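Local coordinates for protein Zgc:56074 (PDB 3E9C) that probably hydrolyses fructose-2,6-bisphosphate to fructose 6-phosphate and phosphate, thereby lowering glycolytic flux and favouring the pentose phosphate pathway, at residues A[52-57]-A[79-84]. Sequence-based numbering, arbitrary orientation.
Sequences TNVFVS and TEMILD
CG1 of V56 touches both M81 and L83 on one face of a parallel strand pair. With chi1 at 68°, this methyl sits between the backbone N and the carbonyl carbon and is thereby brought 3.5 Å from CG of M81, whose SD also borders it. The side chains of V56 and L83 run alongside each other; CD2 of L83 is modelled 3.2 Å from the same CG1, too close to be taken literally. V54 uses both branches: CG1 meets the M81 methylene, while CG2 lies 3.8 Å from CG2 of T79, that pair crossing at about a right angle. T79 turns this methyl against the peptide joining T52 to N53, and its OG1 bonds to F51 O; with an alanine here, CG2 of V54 would probably lose its methyl neighbour and the F51 carbonyl this hydroxyl donor. On the opposite face, CB of I82 lies 3.9 Å from CD1 of F55, oblique to the ring, the two side chains side by side and pointing the same way.

Three backbone bonds fix the register: I82 N gives to V54 O at 2.9 Å, V56 N to I82 O at 3.0 Å, and D84 N to V56 O at 2.8 Å. The middle one is the most bent at its hydrogen (143°). Where the strands diverge, a water accepts from V54 N at 3.0 Å; its link to E80 O is doubtfully short.

Farther out, helix 60-71 packs on V56 and M81 through A62 and A66, and helix 125-147 on F55 through L139 and M143. Strand 53-56 and edge strand 81-83, joined through helix 60-71, form a beta-alpha-beta crossover of the histidine phosphatase fold; just past the C-terminal end of strand 53-56, S57 OG hydrogen-bonds NE2 of H183, the inferred transition-state stabiliser, near the phosphohistidine residue H11.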
# COMPACT_ATOMS: atom_id res chain seq x y z
N THR A 52 4.90 -10.33 -2.17
CA THR A 52 5.29 -10.90 -3.45
C THR A 52 5.77 -9.82 -4.43
O THR A 52 6.42 -10.11 -5.44
CB THR A 52 4.08 -11.65 -4.08
OG1 THR A 52 2.97 -10.76 -4.15
CG2 THR A 52 3.67 -12.86 -3.25
N ASN A 53 5.41 -8.56 -4.15
CA ASN A 53 5.78 -7.42 -4.98
C ASN A 53 6.00 -6.19 -4.09
O ASN A 53 5.28 -5.99 -3.11
CB ASN A 53 4.68 -7.13 -6.01
CG ASN A 53 4.36 -8.34 -6.86
OD1 ASN A 53 3.56 -9.21 -6.46
ND2 ASN A 53 5.00 -8.42 -8.03
N VAL A 54 7.00 -5.38 -4.44
CA VAL A 54 7.31 -4.17 -3.69
C VAL A 54 7.47 -3.01 -4.68
O VAL A 54 8.21 -3.14 -5.67
CB VAL A 54 8.61 -4.35 -2.84
CG1 VAL A 54 9.04 -3.02 -2.22
CG2 VAL A 54 8.43 -5.44 -1.76
N PHE A 55 6.77 -1.91 -4.41
CA PHE A 55 6.84 -0.68 -5.21
C PHE A 55 7.15 0.50 -4.30
O PHE A 55 6.61 0.61 -3.19
CB PHE A 55 5.54 -0.46 -5.96
CG PHE A 55 5.07 -1.68 -6.70
CD1 PHE A 55 5.61 -2.02 -7.93
CD2 PHE A 55 4.08 -2.49 -6.15
CE1 PHE A 55 5.19 -3.18 -8.60
CE2 PHE A 55 3.66 -3.64 -6.81
CZ PHE A 55 4.20 -3.98 -8.03
N VAL A 56 8.04 1.36 -4.77
CA VAL A 56 8.57 2.44 -3.93
C VAL A 56 8.87 3.67 -4.78
O VAL A 56 9.27 3.54 -5.93
CB VAL A 56 9.81 1.95 -3.10
CG1 VAL A 56 11.00 1.66 -4.00
CG2 VAL A 56 10.20 2.99 -2.06
N SER A 57 8.63 4.86 -4.24
CA SER A 57 9.01 6.07 -4.98
C SER A 57 10.54 6.10 -5.16
O SER A 57 11.26 5.42 -4.42
CB SER A 57 8.53 7.33 -4.27
OG SER A 57 9.49 7.79 -3.35
N THR A 79 11.92 -11.21 -3.38
CA THR A 79 11.09 -10.17 -4.00
C THR A 79 11.94 -8.95 -4.33
O THR A 79 12.61 -8.40 -3.45
CB THR A 79 9.93 -9.76 -3.07
OG1 THR A 79 9.09 -10.90 -2.83
CG2 THR A 79 9.09 -8.63 -3.69
N GLU A 80 11.92 -8.54 -5.60
CA GLU A 80 12.67 -7.37 -6.05
C GLU A 80 11.87 -6.08 -5.85
O GLU A 80 10.65 -6.05 -6.07
CB GLU A 80 13.05 -7.51 -7.54
CG GLU A 80 11.83 -7.63 -8.47
CD GLU A 80 12.17 -7.47 -9.95
OE1 GLU A 80 13.37 -7.29 -10.29
OE2 GLU A 80 11.22 -7.52 -10.77
N MET A 81 12.56 -5.04 -5.45
CA MET A 81 11.99 -3.73 -5.24
C MET A 81 11.91 -3.00 -6.58
O MET A 81 12.92 -2.90 -7.29
CB MET A 81 12.90 -2.96 -4.28
CG MET A 81 12.40 -1.59 -3.84
SD MET A 81 13.56 -0.81 -2.67
CE MET A 81 13.55 -2.00 -1.36
N ILE A 82 10.73 -2.50 -6.95
CA ILE A 82 10.57 -1.72 -8.17
C ILE A 82 10.42 -0.24 -7.79
O ILE A 82 9.54 0.10 -6.98
CB ILE A 82 9.32 -2.15 -8.98
CG1 ILE A 82 9.42 -3.61 -9.47
CG2 ILE A 82 9.09 -1.21 -10.14
CD1 ILE A 82 10.53 -3.86 -10.46
N LEU A 83 11.28 0.61 -8.34
CA LEU A 83 11.17 2.06 -8.17
C LEU A 83 10.20 2.64 -9.20
O LEU A 83 10.35 2.43 -10.40
CB LEU A 83 12.53 2.78 -8.30
CG LEU A 83 13.75 2.32 -7.49
CD1 LEU A 83 14.93 3.29 -7.67
CD2 LEU A 83 13.44 2.16 -6.02
N ASP A 84 9.19 3.37 -8.72
CA ASP A 84 8.21 3.97 -9.60
C ASP A 84 8.03 5.45 -9.25
O ASP A 84 7.51 5.78 -8.18
CB ASP A 84 6.87 3.22 -9.52
CG ASP A 84 5.91 3.60 -10.65
OD1 ASP A 84 6.01 4.73 -11.21
OD2 ASP A 84 5.04 2.76 -11.01
O HOH W 1 8.30 -6.12 -7.04